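Local coordinates for polyhedrin (Orgyia pseudotsugata cypovirus 5, PDB 5A8U), which forms the crystalline matrix of the viral occlusion bodies, the polyhedra that protect the virus outside its host until insect larvae ingest them, at residues 52-63 / 187-198. Numbering follows the deposited sequence.
Sequences EVIAGSLNRQLM and FPTIGFEVYRYR
Phe192 holds CG between its backbone N and carbonyl carbon (chi1 65°), a torsion that swings the ring across to the neighbouring strand and lays one face over the Gly56 backbone, whose N sits 3.6 Å above the ring plane toward the rim and whose CA lies 4.1 Å from the ring centroid in a CH-pi contact. Trp48 of strand 43-50, in the six-stranded sheet, meets the Phe192 ring edge-to-face. Arg60 CG lies 3.6 Å from Thr189 CG2, and beyond it bends at chi2 and chi3 (-48° and -79°) turn the chain so that the guanidinium reaches Pro188 O. NH1 donates to this oxygen at 2.9 Å, with the acceptor in the guanidinium plane, while NH2 pairs with Asp106 and also lies at the edge of the Phe187 ring, the two planes nearly perpendicular. Strands 53-58 and 189-195 run antiparallel in a three-stranded sheet completed by strand 124-128, and Ile54, Leu58, Ile190, Phe192 and Val194 line the face turned to the larger six-stranded sheet. The Leu58 and Ile190 side chains lie side by side, pointing the same way, with CD1 of each 4.1 Å apart. The other face, with Val53, Ala55, Ser57, Glu193 and Tyr195, packs in part against a second subunit. There Tyr195 OH donates to Glu193 OE1 at 2.6 Å from above the carboxylate plane; salt bridges from Arg124 and Arg126 probably keep that buried carboxylate ionised.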
ATOM      1  N   GLU A  52       8.695  -7.955  12.545  1.00  6.75           N
ATOM      2  CA  GLU A  52       9.263  -9.221  12.074  1.00  3.68           C
ATOM      3  C   GLU A  52       9.767  -9.110  10.648  1.00  6.52           C
ATOM      4  O   GLU A  52      10.722  -9.778  10.247  1.00  5.10           O
ATOM      5  CB  GLU A  52       8.178 -10.313  12.096  1.00  4.29           C
ATOM      6  CG  GLU A  52       7.690 -10.705  13.486  1.00  7.38           C
ATOM      7  CD  GLU A  52       8.619 -11.637  14.240  1.00 11.24           C
ATOM      8  OE1 GLU A  52       9.636 -12.126  13.685  1.00  8.50           O
ATOM      9  OE2 GLU A  52       8.307 -11.903  15.419  1.00  7.59           O
ATOM     10  N   VAL A  53       9.078  -8.294   9.864  1.00  7.84           N
ATOM     11  CA  VAL A  53       9.398  -8.166   8.463  1.00  8.76           C
ATOM     12  C   VAL A  53       9.114  -6.735   8.041  1.00 10.88           C
ATOM     13  O   VAL A  53       8.156  -6.090   8.494  1.00 11.32           O
ATOM     14  CB  VAL A  53       8.574  -9.151   7.627  1.00  7.24           C
ATOM     15  CG1 VAL A  53       7.094  -8.833   7.742  1.00  7.57           C
ATOM     16  CG2 VAL A  53       9.015  -9.134   6.166  1.00 11.00           C
ATOM     17  N   ILE A  54       9.984  -6.215   7.203  1.00  6.12           N
ATOM     18  CA  ILE A  54       9.745  -4.905   6.652  1.00  5.49           C
ATOM     19  C   ILE A  54      10.007  -4.987   5.153  1.00  7.26           C
ATOM     20  O   ILE A  54      11.090  -5.362   4.724  1.00  9.62           O
ATOM     21  CB  ILE A  54      10.614  -3.875   7.366  1.00  9.94           C
ATOM     22  CG1 ILE A  54      10.216  -2.464   6.972  1.00 13.43           C
ATOM     23  CG2 ILE A  54      12.046  -4.096   7.058  1.00 18.31           C
ATOM     24  CD1 ILE A  54      10.837  -1.447   7.894  1.00 23.53           C
ATOM     25  N   ALA A  55       8.988  -4.645   4.369  1.00  6.56           N
ATOM     26  CA  ALA A  55       9.008  -4.846   2.933  1.00  5.72           C
ATOM     27  C   ALA A  55       8.341  -3.634   2.316  1.00  6.78           C
ATOM     28  O   ALA A  55       7.455  -3.031   2.918  1.00  8.10           O
ATOM     29  CB  ALA A  55       8.230  -6.106   2.567  1.00  7.38           C
ATOM     30  N   GLY A  56       8.740  -3.287   1.101  1.00  5.33           N
ATOM     31  CA  GLY A  56       8.163  -2.109   0.493  1.00  5.93           C
ATOM     32  C   GLY A  56       8.791  -1.866  -0.862  1.00  5.55           C
ATOM     33  O   GLY A  56       9.614  -2.663  -1.328  1.00  6.12           O
ATOM     34  N   SER A  57       8.383  -0.770  -1.488  1.00  6.14           N
ATOM     35  CA  SER A  57       8.845  -0.442  -2.820  1.00  4.71           C
ATOM     36  C   SER A  57       8.612   1.039  -3.086  1.00  4.65           C
ATOM     37  O   SER A  57       7.827   1.685  -2.398  1.00  6.20           O
ATOM     38  CB  SER A  57       8.106  -1.290  -3.875  1.00  6.37           C
ATOM     39  OG  SER A  57       6.756  -0.856  -4.055  1.00  6.70           O
ATOM     40  N   LEU A  58       9.294   1.570  -4.091  1.00  4.60           N
ATOM     41  CA  LEU A  58       9.000   2.918  -4.554  1.00  5.86           C
ATOM     42  C   LEU A  58       9.004   2.905  -6.072  1.00  5.38           C
ATOM     43  O   LEU A  58       9.999   2.501  -6.683  1.00  7.81           O
ATOM     44  CB  LEU A  58      10.057   3.912  -4.072  1.00  5.45           C
ATOM     45  CG  LEU A  58      10.181   4.118  -2.568  1.00  5.53           C
ATOM     46  CD1 LEU A  58      11.439   4.929  -2.286  1.00  6.51           C
ATOM     47  CD2 LEU A  58       8.936   4.819  -2.020  1.00  5.97           C
ATOM     48  N   ASN A  59       7.908   3.329  -6.692  1.00  7.02           N
ATOM     49  CA  ASN A  59       7.936   3.497  -8.143  1.00  5.70           C
ATOM     50  C   ASN A  59       8.430   4.891  -8.548  1.00  5.51           C
ATOM     51  O   ASN A  59       8.797   5.707  -7.680  1.00  6.56           O
ATOM     52  CB  ASN A  59       6.590   3.142  -8.791  1.00  6.89           C
ATOM     53  CG  ASN A  59       5.461   4.048  -8.350  1.00  9.21           C
ATOM     54  OD1 ASN A  59       5.678   5.068  -7.673  1.00  7.46           O
ATOM     55  ND2 ASN A  59       4.238   3.695  -8.755  1.00  6.91           N
ATOM     56  N   ARG A  60       8.474   5.187  -9.850  1.00  6.23           N
ATOM     57  CA  ARG A  60       9.081   6.464 -10.249  1.00  8.51           C
ATOM     58  C   ARG A  60       8.329   7.664  -9.679  1.00  5.74           C
ATOM     59  O   ARG A  60       8.944   8.690  -9.351  1.00  6.98           O
ATOM     60  CB  ARG A  60       9.236   6.603 -11.781  1.00  8.12           C
ATOM     61  CG  ARG A  60      10.504   5.947 -12.365  1.00 17.50           C
ATOM     62  CD  ARG A  60      11.825   6.288 -11.605  1.00 12.72           C
ATOM     63  NE  ARG A  60      12.408   7.604 -11.907  1.00 12.82           N
ATOM     64  CZ  ARG A  60      13.610   7.993 -11.470  1.00 16.59           C
ATOM     65  NH1 ARG A  60      14.344   7.162 -10.734  1.00  8.41           N
ATOM     66  NH2 ARG A  60      14.098   9.195 -11.776  1.00 10.65           N
ATOM     67  N   GLN A  61       7.019   7.531  -9.508  1.00  4.93           N
ATOM     68  CA  GLN A  61       6.238   8.645  -8.966  1.00  5.31           C
ATOM     69  C   GLN A  61       6.712   9.064  -7.574  1.00  6.46           C
ATOM     70  O   GLN A  61       6.621  10.235  -7.217  1.00  7.62           O
ATOM     71  CB  GLN A  61       4.747   8.303  -8.919  1.00  7.93           C
ATOM     72  CG  GLN A  61       4.057   8.419 -10.274  1.00  8.03           C
ATOM     73  CD  GLN A  61       4.050   7.128 -11.077  1.00  7.49           C
ATOM     74  OE1 GLN A  61       4.870   6.244 -10.839  1.00  6.54           O
ATOM     75  NE2 GLN A  61       3.145   7.034 -12.064  1.00  7.50           N
ATOM     76  N   LEU A  62       7.218   8.108  -6.797  1.00  6.94           N
ATOM     77  CA  LEU A  62       7.771   8.422  -5.476  1.00  6.60           C
ATOM     78  C   LEU A  62       9.303   8.554  -5.442  1.00  7.04           C
ATOM     79  O   LEU A  62       9.847   9.119  -4.499  1.00  5.77           O
ATOM     80  CB  LEU A  62       7.292   7.409  -4.426  1.00  8.09           C
ATOM     81  CG  LEU A  62       5.779   7.493  -4.149  1.00  7.73           C
ATOM     82  CD1 LEU A  62       5.369   6.534  -3.034  1.00  8.95           C
ATOM     83  CD2 LEU A  62       5.369   8.912  -3.787  1.00  6.49           C
ATOM     84  N   MET A  63       9.995   8.038  -6.458  1.00  4.56           N
ATOM     85  CA  MET A  63      11.448   8.214  -6.509  1.00  5.32           C
ATOM     86  C   MET A  63      11.816   9.655  -6.852  1.00  4.49           C
ATOM     87  O   MET A  63      12.866  10.149  -6.441  1.00  5.58           O
ATOM     88  CB  MET A  63      12.081   7.276  -7.544  1.00  7.71           C
ATOM     89  CG  MET A  63      11.988   5.801  -7.186  1.00  7.11           C
ATOM     90  SD  MET A  63      13.054   5.344  -5.788  1.00  6.75           S
ATOM     91  CE  MET A  63      14.676   5.503  -6.558  1.00  6.10           C
ATOM     92  N   PHE A 187      17.765   5.627 -13.738  1.00  7.49           N
ATOM     93  CA  PHE A 187      16.406   6.045 -13.379  1.00  6.99           C
ATOM     94  C   PHE A 187      15.679   4.889 -12.696  1.00  6.54           C
ATOM     95  O   PHE A 187      14.710   4.343 -13.231  1.00  7.28           O
ATOM     96  CB  PHE A 187      15.649   6.544 -14.619  1.00  8.06           C
ATOM     97  CG  PHE A 187      16.372   7.656 -15.345  1.00  4.60           C
ATOM     98  CD1 PHE A 187      16.372   8.957 -14.834  1.00  4.36           C
ATOM     99  CD2 PHE A 187      17.050   7.402 -16.521  1.00  7.80           C
ATOM    100  CE1 PHE A 187      17.041   9.984 -15.493  1.00  8.45           C
ATOM    101  CE2 PHE A 187      17.724   8.416 -17.179  1.00 10.13           C
ATOM    102  CZ  PHE A 187      17.727   9.706 -16.663  1.00  8.60           C
ATOM    103  N   PRO A 188      16.153   4.511 -11.497  1.00  7.42           N
ATOM    104  CA  PRO A 188      15.659   3.272 -10.901  1.00  5.55           C
ATOM    105  C   PRO A 188      14.310   3.366 -10.196  1.00  7.17           C
ATOM    106  O   PRO A 188      13.822   4.439  -9.829  1.00  5.03           O
ATOM    107  CB  PRO A 188      16.738   2.944  -9.857  1.00  6.96           C
ATOM    108  CG  PRO A 188      17.168   4.279  -9.376  1.00  6.48           C
ATOM    109  CD  PRO A 188      17.170   5.160 -10.641  1.00  6.54           C
ATOM    110  N   THR A 189      13.700   2.197 -10.044  1.00  5.69           N
ATOM    111  CA  THR A 189      12.669   1.992  -9.046  1.00  8.18           C
ATOM    112  C   THR A 189      13.149   0.840  -8.154  1.00  6.80           C
ATOM    113  O   THR A 189      14.037   0.081  -8.554  1.00  6.32           O
ATOM    114  CB  THR A 189      11.304   1.712  -9.700  1.00  8.04           C
ATOM    115  OG1 THR A 189      11.399   0.554 -10.534  1.00  8.60           O
ATOM    116  CG2 THR A 189      10.897   2.898 -10.577  1.00  8.38           C
ATOM    117  N   ILE A 190      12.600   0.717  -6.948  1.00  6.46           N
ATOM    118  CA  ILE A 190      13.157  -0.247  -5.998  1.00  5.53           C
ATOM    119  C   ILE A 190      12.108  -1.048  -5.256  1.00  5.90           C
ATOM    120  O   ILE A 190      10.988  -0.594  -5.070  1.00  5.83           O
ATOM    121  CB  ILE A 190      14.048   0.423  -4.914  1.00  8.23           C
ATOM    122  CG1 ILE A 190      13.214   1.307  -3.979  1.00  7.49           C
ATOM    123  CG2 ILE A 190      15.244   1.160  -5.547  1.00  7.27           C
ATOM    124  CD1 ILE A 190      14.025   1.844  -2.822  1.00 10.24           C
ATOM    125  N   GLY A 191      12.511  -2.242  -4.839  1.00  5.76           N
ATOM    126  CA  GLY A 191      11.787  -3.036  -3.863  1.00  6.50           C
ATOM    127  C   GLY A 191      12.789  -3.556  -2.845  1.00  5.54           C
ATOM    128  O   GLY A 191      13.962  -3.746  -3.162  1.00  7.17           O
ATOM    129  N   PHE A 192      12.349  -3.774  -1.614  1.00  4.93           N
ATOM    130  CA  PHE A 192      13.247  -4.312  -0.589  1.00  3.77           C
ATOM    131  C   PHE A 192      12.513  -5.240   0.391  1.00  5.21           C
ATOM    132  O   PHE A 192      11.279  -5.158   0.557  1.00  4.55           O
ATOM    133  CB  PHE A 192      13.926  -3.168   0.188  1.00  4.34           C
ATOM    134  CG  PHE A 192      12.954  -2.336   0.990  1.00  6.95           C
ATOM    135  CD1 PHE A 192      12.552  -2.750   2.259  1.00  8.13           C
ATOM    136  CD2 PHE A 192      12.416  -1.169   0.464  1.00  9.11           C
ATOM    137  CE1 PHE A 192      11.620  -2.011   2.995  1.00 11.40           C
ATOM    138  CE2 PHE A 192      11.485  -0.423   1.206  1.00  8.65           C
ATOM    139  CZ  PHE A 192      11.095  -0.852   2.466  1.00  9.78           C
ATOM    140  N   GLU A 193      13.281  -6.124   1.027  1.00  4.75           N
ATOM    141  CA  GLU A 193      12.770  -6.959   2.129  1.00  2.96           C
ATOM    142  C   GLU A 193      13.818  -7.011   3.217  1.00  4.99           C
ATOM    143  O   GLU A 193      14.986  -7.249   2.939  1.00  5.04           O
ATOM    144  CB  GLU A 193      12.474  -8.388   1.659  1.00  5.35           C
ATOM    145  CG  GLU A 193      11.564  -8.455   0.439  1.00  4.76           C
ATOM    146  CD  GLU A 193      11.414  -9.861  -0.127  1.00  4.96           C
ATOM    147  OE1 GLU A 193      12.199 -10.761   0.269  1.00  7.86           O
ATOM    148  OE2 GLU A 193      10.504 -10.069  -0.957  1.00  5.76           O
ATOM    149  N   VAL A 194      13.400  -6.777   4.449  1.00  4.28           N
ATOM    150  CA  VAL A 194      14.307  -6.816   5.596  1.00  5.28           C
ATOM    151  C   VAL A 194      13.635  -7.652   6.683  1.00  7.19           C
ATOM    152  O   VAL A 194      12.425  -7.570   6.887  1.00  6.20           O
ATOM    153  CB  VAL A 194      14.579  -5.395   6.103  1.00  5.92           C
ATOM    154  CG1 VAL A 194      15.196  -5.373   7.524  1.00  7.04           C
ATOM    155  CG2 VAL A 194      15.429  -4.620   5.097  1.00  5.27           C
ATOM    156  N   TYR A 195      14.434  -8.460   7.359  1.00  4.08           N
ATOM    157  CA  TYR A 195      13.930  -9.471   8.265  1.00  5.22           C
ATOM    158  C   TYR A 195      14.545  -9.411   9.660  1.00  4.93           C
ATOM    159  O   TYR A 195      15.736  -9.181   9.820  1.00  5.60           O
ATOM    160  CB  TYR A 195      14.210 -10.866   7.669  1.00  4.85           C
ATOM    161  CG  TYR A 195      13.548 -11.106   6.330  1.00  6.06           C
ATOM    162  CD1 TYR A 195      14.184 -10.749   5.148  1.00  5.74           C
ATOM    163  CD2 TYR A 195      12.290 -11.698   6.251  1.00  6.35           C
ATOM    164  CE1 TYR A 195      13.587 -10.967   3.920  1.00  7.20           C
ATOM    165  CE2 TYR A 195      11.688 -11.933   5.038  1.00  5.04           C
ATOM    166  CZ  TYR A 195      12.337 -11.571   3.874  1.00  5.99           C
ATOM    167  OH  TYR A 195      11.758 -11.792   2.657  1.00  7.86           O
ATOM    168  N   ARG A 196      13.702  -9.660  10.659  1.00  6.66           N
ATOM    169  CA  ARG A 196      14.098  -9.766  12.055  1.00  6.71           C
ATOM    170  C   ARG A 196      15.153 -10.841  12.280  1.00  7.33           C
ATOM    171  O   ARG A 196      15.016 -11.978  11.801  1.00  5.98           O
ATOM    172  CB  ARG A 196      12.833 -10.094  12.866  1.00  4.32           C
ATOM    173  CG  ARG A 196      13.032 -10.688  14.251  1.00 11.89           C
ATOM    174  CD  ARG A 196      13.507  -9.670  15.248  1.00 12.50           C
ATOM    175  NE  ARG A 196      12.659  -8.476  15.321  1.00 15.32           N
ATOM    176  CZ  ARG A 196      12.980  -7.413  16.048  1.00 12.72           C
ATOM    177  NH1 ARG A 196      14.113  -7.432  16.745  1.00 15.09           N
ATOM    178  NH2 ARG A 196      12.196  -6.344  16.082  1.00  9.73           N
ATOM    179  N   TYR A 197      16.200 -10.498  13.036  1.00  6.96           N
ATOM    180  CA  TYR A 197      17.090 -11.514  13.569  1.00  6.66           C
ATOM    181  C   TYR A 197      16.382 -12.216  14.723  1.00  7.42           C
ATOM    182  O   TYR A 197      15.885 -11.584  15.668  1.00 10.66           O
ATOM    183  CB  TYR A 197      18.385 -10.889  14.091  1.00  7.82           C
ATOM    184  CG  TYR A 197      19.315 -11.892  14.724  1.00  8.47           C
ATOM    185  CD1 TYR A 197      19.922 -12.868  13.960  1.00  8.73           C
ATOM    186  CD2 TYR A 197      19.570 -11.866  16.096  1.00 11.51           C
ATOM    187  CE1 TYR A 197      20.782 -13.803  14.539  1.00  8.48           C
ATOM    188  CE2 TYR A 197      20.430 -12.787  16.690  1.00 10.60           C
ATOM    189  CZ  TYR A 197      21.029 -13.753  15.900  1.00 12.57           C
ATOM    190  OH  TYR A 197      21.895 -14.663  16.465  1.00 14.31           O
ATOM    191  N   ARG A 198      16.329 -13.528  14.641  1.00  7.92           N
ATOM    192  CA  ARG A 198      15.623 -14.313  15.650  1.00  8.26           C
ATOM    193  C   ARG A 198      16.629 -14.925  16.600  1.00 11.46           C
ATOM    194  O   ARG A 198      17.694 -15.384  16.175  1.00  8.83           O
ATOM    195  CB  ARG A 198      14.799 -15.390  14.961  1.00  4.53           C
ATOM    196  CG  ARG A 198      13.557 -14.836  14.245  1.00  9.01           C
ATOM    197  CD  ARG A 198      12.395 -14.619  15.222  1.00  8.59           C
ATOM    198  NE  ARG A 198      11.993 -15.895  15.814  1.00  6.70           N
ATOM    199  CZ  ARG A 198      12.238 -16.264  17.070  1.00  4.41           C
ATOM    200  NH1 ARG A 198      12.838 -15.439  17.924  1.00  8.24           N
ATOM    201  NH2 ARG A 198      11.863 -17.471  17.474  1.00  5.07           N
TER